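Long-range contact in possible metal-dependent hydrolase (PDB 3RPC), which is probably a zinc-dependent hydrolase of the metallo-beta-lactamase superfamily, carrying two zinc ions, with a substrate that is not known: residues Met189-Leu197 against His232-Val240. Residues are numbered along the deposited sequence; the frame is centred on the assembly and turned at random.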
HETATM    1  N   MSE A 189       7.428   7.652  15.077  1.00 15.17           N
HETATM    2  CA  MSE A 189       6.358   8.295  14.312  1.00 13.67           C
HETATM    3  C   MSE A 189       6.719   9.711  13.900  1.00 14.54           C
HETATM    4  O   MSE A 189       7.303  10.459  14.690  1.00 15.90           O
HETATM    5  CB  MSE A 189       5.096   8.397  15.174  1.00 17.29           C
HETATM    6  CG  MSE A 189       4.650   7.115  15.842  1.00 19.01           C
HETATM    7 SE   MSE A 189       3.122   7.494  17.004  0.66 18.42          SE
HETATM    8  CE  MSE A 189       1.851   8.164  15.675  1.00 18.63           C
ATOM      9  N   ASN A 190       6.369  10.076  12.673  1.00 13.00           N
ATOM     10  CA  ASN A 190       6.563  11.430  12.168  1.00 12.33           C
ATOM     11  C   ASN A 190       5.313  12.252  12.461  1.00 15.22           C
ATOM     12  O   ASN A 190       4.298  12.118  11.771  1.00 15.60           O
ATOM     13  CB  ASN A 190       6.855  11.383  10.669  1.00 13.26           C
ATOM     14  CG  ASN A 190       8.218  10.771  10.375  1.00 16.34           C
ATOM     15  OD1 ASN A 190       9.079  10.713  11.263  1.00 16.80           O
ATOM     16  ND2 ASN A 190       8.430  10.321   9.139  1.00 16.13           N
ATOM     17  N   THR A 191       5.387  13.090  13.491  1.00 13.53           N
ATOM     18  CA  THR A 191       4.179  13.694  14.056  1.00 11.90           C
ATOM     19  C   THR A 191       4.127  15.212  13.931  1.00 14.55           C
ATOM     20  O   THR A 191       3.359  15.868  14.643  1.00 14.05           O
ATOM     21  CB  THR A 191       4.004  13.308  15.542  1.00 14.41           C
ATOM     22  OG1 THR A 191       5.095  13.835  16.320  1.00 14.63           O
ATOM     23  CG2 THR A 191       3.965  11.805  15.701  1.00 15.98           C
ATOM     24  N   GLY A 192       4.911  15.760  13.011  1.00 13.59           N
ATOM     25  CA  GLY A 192       4.945  17.194  12.805  1.00 15.48           C
ATOM     26  C   GLY A 192       3.746  17.788  12.079  1.00 13.28           C
ATOM     27  O   GLY A 192       3.652  19.006  11.942  1.00 13.12           O
ATOM     28  N   TYR A 193       2.830  16.946  11.602  1.00 13.61           N
ATOM     29  CA  TYR A 193       1.588  17.435  11.006  1.00 12.78           C
ATOM     30  C   TYR A 193       1.864  18.493   9.930  1.00 12.47           C
ATOM     31  O   TYR A 193       1.355  19.624   9.972  1.00 14.59           O
ATOM     32  CB  TYR A 193       0.671  17.976  12.100  1.00 12.69           C
ATOM     33  CG  TYR A 193      -0.808  17.992  11.779  1.00 14.84           C
ATOM     34  CD1 TYR A 193      -1.519  16.809  11.634  1.00 15.94           C
ATOM     35  CD2 TYR A 193      -1.499  19.196  11.677  1.00 15.99           C
ATOM     36  CE1 TYR A 193      -2.892  16.828  11.370  1.00 16.07           C
ATOM     37  CE2 TYR A 193      -2.858  19.229  11.421  1.00 17.72           C
ATOM     38  CZ  TYR A 193      -3.541  18.045  11.267  1.00 16.03           C
ATOM     39  OH  TYR A 193      -4.900  18.088  11.010  1.00 19.95           O
ATOM     40  N   ALA A 194       2.688  18.108   8.959  1.00 15.33           N
ATOM     41  CA  ALA A 194       3.010  18.965   7.829  1.00 14.16           C
ATOM     42  C   ALA A 194       1.742  19.283   7.040  1.00 13.08           C
ATOM     43  O   ALA A 194       0.958  18.379   6.726  1.00 14.50           O
ATOM     44  CB  ALA A 194       4.038  18.281   6.941  1.00 16.61           C
ATOM     45  N   GLN A 195       1.552  20.552   6.704  1.00 13.93           N
ATOM     46  CA  GLN A 195       0.326  20.978   6.029  1.00 14.27           C
ATOM     47  C   GLN A 195       0.587  21.781   4.769  1.00 17.17           C
ATOM     48  O   GLN A 195       1.618  22.451   4.631  1.00 16.95           O
ATOM     49  CB  GLN A 195      -0.562  21.771   6.983  1.00 15.17           C
ATOM     50  CG  GLN A 195      -1.106  20.931   8.096  1.00 13.98           C
ATOM     51  CD  GLN A 195      -2.209  21.631   8.862  1.00 16.28           C
ATOM     52  OE1 GLN A 195      -1.947  22.507   9.666  1.00 17.32           O
ATOM     53  NE2 GLN A 195      -3.455  21.240   8.607  1.00 16.48           N
ATOM     54  N   ILE A 196      -0.392  21.724   3.872  1.00 16.52           N
ATOM     55  CA  ILE A 196      -0.340  22.381   2.579  1.00 17.90           C
ATOM     56  C   ILE A 196      -1.376  23.487   2.575  1.00 18.21           C
ATOM     57  O   ILE A 196      -2.456  23.309   3.133  1.00 18.80           O
ATOM     58  CB  ILE A 196      -0.715  21.394   1.456  1.00 20.81           C
ATOM     59  CG1 ILE A 196       0.083  20.083   1.577  1.00 23.16           C
ATOM     60  CG2 ILE A 196      -0.516  22.045   0.085  1.00 25.41           C
ATOM     61  CD1 ILE A 196       1.586  20.249   1.496  1.00 27.68           C
ATOM     62  N   LEU A 197      -1.062  24.624   1.960  1.00 17.09           N
ATOM     63  CA  LEU A 197      -2.027  25.714   1.885  1.00 18.14           C
ATOM     64  C   LEU A 197      -3.275  25.250   1.142  1.00 22.59           C
ATOM     65  O   LEU A 197      -3.194  24.578   0.109  1.00 22.69           O
ATOM     66  CB  LEU A 197      -1.409  26.947   1.217  1.00 17.93           C
ATOM     67  CG  LEU A 197      -0.186  27.577   1.894  1.00 22.69           C
ATOM     68  CD1 LEU A 197       0.368  28.709   1.037  1.00 25.70           C
ATOM     69  CD2 LEU A 197      -0.521  28.071   3.291  1.00 23.34           C
ATOM     70  N   HIS A 232       6.815  23.570   7.238  1.00 15.55           N
ATOM     71  CA  HIS A 232       5.373  23.325   7.164  1.00 17.26           C
ATOM     72  C   HIS A 232       4.797  22.369   8.204  1.00 17.63           C
ATOM     73  O   HIS A 232       3.600  22.093   8.187  1.00 14.43           O
ATOM     74  CB  HIS A 232       4.939  22.920   5.746  1.00 18.25           C
ATOM     75  CG  HIS A 232       5.556  21.649   5.245  1.00 19.13           C
ATOM     76  ND1 HIS A 232       6.750  21.153   5.725  1.00 21.77           N
ATOM     77  CD2 HIS A 232       5.151  20.782   4.284  1.00 20.63           C
ATOM     78  CE1 HIS A 232       7.050  20.033   5.089  1.00 25.18           C
ATOM     79  NE2 HIS A 232       6.098  19.787   4.207  1.00 21.92           N
ATOM     80  N   THR A 233       5.632  21.897   9.124  1.00 16.83           N
ATOM     81  CA  THR A 233       5.155  21.044  10.204  1.00 13.97           C
ATOM     82  C   THR A 233       4.468  21.904  11.271  1.00 13.68           C
ATOM     83  O   THR A 233       5.132  22.583  12.076  1.00 16.30           O
ATOM     84  CB  THR A 233       6.290  20.188  10.792  1.00 15.09           C
ATOM     85  OG1 THR A 233       7.507  20.957  10.861  1.00 16.48           O
ATOM     86  CG2 THR A 233       6.547  19.017   9.886  1.00 15.31           C
ATOM     87  N   ALA A 234       3.140  21.877  11.247  1.00 13.15           N
ATOM     88  CA  ALA A 234       2.305  22.755  12.057  1.00 14.05           C
ATOM     89  C   ALA A 234       2.157  22.290  13.497  1.00 14.14           C
ATOM     90  O   ALA A 234       1.581  22.995  14.323  1.00 18.04           O
ATOM     91  CB  ALA A 234       0.943  22.886  11.408  1.00 14.60           C
ATOM     92  N   THR A 235       2.682  21.110  13.800  1.00 13.45           N
ATOM     93  CA  THR A 235       2.667  20.585  15.158  1.00 13.04           C
ATOM     94  C   THR A 235       4.107  20.483  15.651  1.00 13.69           C
ATOM     95  O   THR A 235       4.936  19.795  15.042  1.00 15.06           O
ATOM     96  CB  THR A 235       1.996  19.216  15.217  1.00 15.37           C
ATOM     97  OG1 THR A 235       0.602  19.365  14.892  1.00 15.24           O
ATOM     98  CG2 THR A 235       2.140  18.593  16.606  1.00 16.08           C
ATOM     99  N   SER A 236       4.397  21.172  16.753  1.00 14.29           N
ATOM    100  CA  SER A 236       5.750  21.293  17.293  1.00 14.50           C
ATOM    101  C   SER A 236       5.976  20.329  18.455  1.00 14.90           C
ATOM    102  O   SER A 236       5.040  19.700  18.939  1.00 15.32           O
ATOM    103  CB  SER A 236       5.945  22.717  17.810  1.00 14.27           C
ATOM    104  OG  SER A 236       5.064  22.962  18.898  1.00 17.62           O
ATOM    105  N   ARG A 237       7.215  20.208  18.925  1.00 14.72           N
ATOM    106  CA  ARG A 237       7.453  19.430  20.136  1.00 14.21           C
ATOM    107  C   ARG A 237       6.623  19.974  21.304  1.00 16.41           C
ATOM    108  O   ARG A 237       6.061  19.202  22.090  1.00 14.94           O
ATOM    109  CB  ARG A 237       8.928  19.461  20.523  1.00 16.42           C
ATOM    110  CG  ARG A 237       9.848  18.606  19.676  1.00 16.55           C
ATOM    111  CD  ARG A 237      11.211  18.640  20.345  1.00 17.57           C
ATOM    112  NE  ARG A 237      12.180  17.741  19.738  1.00 19.64           N
ATOM    113  CZ  ARG A 237      12.989  18.068  18.739  1.00 14.47           C
ATOM    114  NH1 ARG A 237      13.827  17.152  18.282  1.00 16.47           N
ATOM    115  NH2 ARG A 237      12.950  19.284  18.202  1.00 17.06           N
ATOM    116  N   LYS A 238       6.564  21.298  21.428  1.00 15.08           N
ATOM    117  CA  LYS A 238       5.795  21.927  22.503  1.00 17.09           C
ATOM    118  C   LYS A 238       4.341  21.465  22.422  1.00 15.30           C
ATOM    119  O   LYS A 238       3.726  21.125  23.441  1.00 16.42           O
ATOM    120  CB  LYS A 238       5.868  23.454  22.398  1.00 21.66           C
ATOM    121  CG  LYS A 238       7.177  24.066  22.860  1.00 35.17           C
ATOM    122  CD  LYS A 238       7.189  25.562  22.569  1.00 41.16           C
ATOM    123  CE  LYS A 238       8.518  26.204  22.933  1.00 51.24           C
ATOM    124  NZ  LYS A 238       8.585  27.619  22.462  1.00 56.13           N
ATOM    125  N   ASP A 239       3.799  21.434  21.204  1.00 14.53           N
ATOM    126  CA  ASP A 239       2.415  21.002  20.987  1.00 13.94           C
ATOM    127  C   ASP A 239       2.222  19.552  21.427  1.00 14.30           C
ATOM    128  O   ASP A 239       1.250  19.212  22.106  1.00 15.32           O
ATOM    129  CB  ASP A 239       2.021  21.134  19.515  1.00 15.81           C
ATOM    130  CG  ASP A 239       2.073  22.566  19.008  1.00 19.48           C
ATOM    131  OD1 ASP A 239       2.109  23.501  19.835  1.00 19.53           O
ATOM    132  OD2 ASP A 239       2.062  22.752  17.769  1.00 18.22           O
ATOM    133  N   VAL A 240       3.154  18.686  21.048  1.00 13.41           N
ATOM    134  CA  VAL A 240       3.015  17.282  21.396  1.00 13.26           C
ATOM    135  C   VAL A 240       3.151  17.097  22.902  1.00 15.46           C
ATOM    136  O   VAL A 240       2.416  16.312  23.506  1.00 14.33           O
ATOM    137  CB  VAL A 240       4.030  16.408  20.638  1.00 13.42           C
ATOM    138  CG1 VAL A 240       4.068  15.000  21.231  1.00 15.07           C
ATOM    139  CG2 VAL A 240       3.674  16.358  19.162  1.00 15.85           C
TER
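His232 meets Ala194 because its chi1 of 62° sets CG between the backbone N and the carbonyl carbon, laying the imidazole over the Ala194 methyl. The contact is a CH-pi one: Ala194 CB stands 3.8 Å from the centroid of the His232 ring, only 11° off the ring normal, while Gln195 O lies at the ring's edge. At Tyr193, CG anti to the backbone N (chi1 -156°) leads the ring away from 232-240, leaving its CB against Thr235 OG1 at 3.1 Å. Ala234 CB touches this ring at its edge and also meets Gln195 OE1; NE2 of the same amide is hydrogen-bonded to Asp201 O.

Two backbone hydrogen bonds, Gln195 N to His232 O (3.0 Å) and Ala234 N to Tyr193 O (3.1 Å), flank a single antiparallel bridge in which Ala194 is the non-hydrogen-bonded partner of Thr233; a third, Thr235 N to Gly192 O (3.0 Å), continues toward the helix. Gly192 O also has Thr233 CB against it at 3.1 Å.

In this metallo-beta-lactamase domain the bridge joins the loop after strand 186-190 to the loop leading into helix 237-246, beside the two-zinc site. The His232 side chain lies about 6 Å from a zinc ion without being one of its ligands, and its ring meets that of Phe39 with the planes inclined. Farther along, Thr235 CG2 packs on Thr191 O at 3.6 Å, and Val240 and Thr191 both touch Ile210 of helix 207-216. A capping box starts helix 237-246: Asp239 N donates to Ser236 OG and Ser236 N to Asp239 OD2.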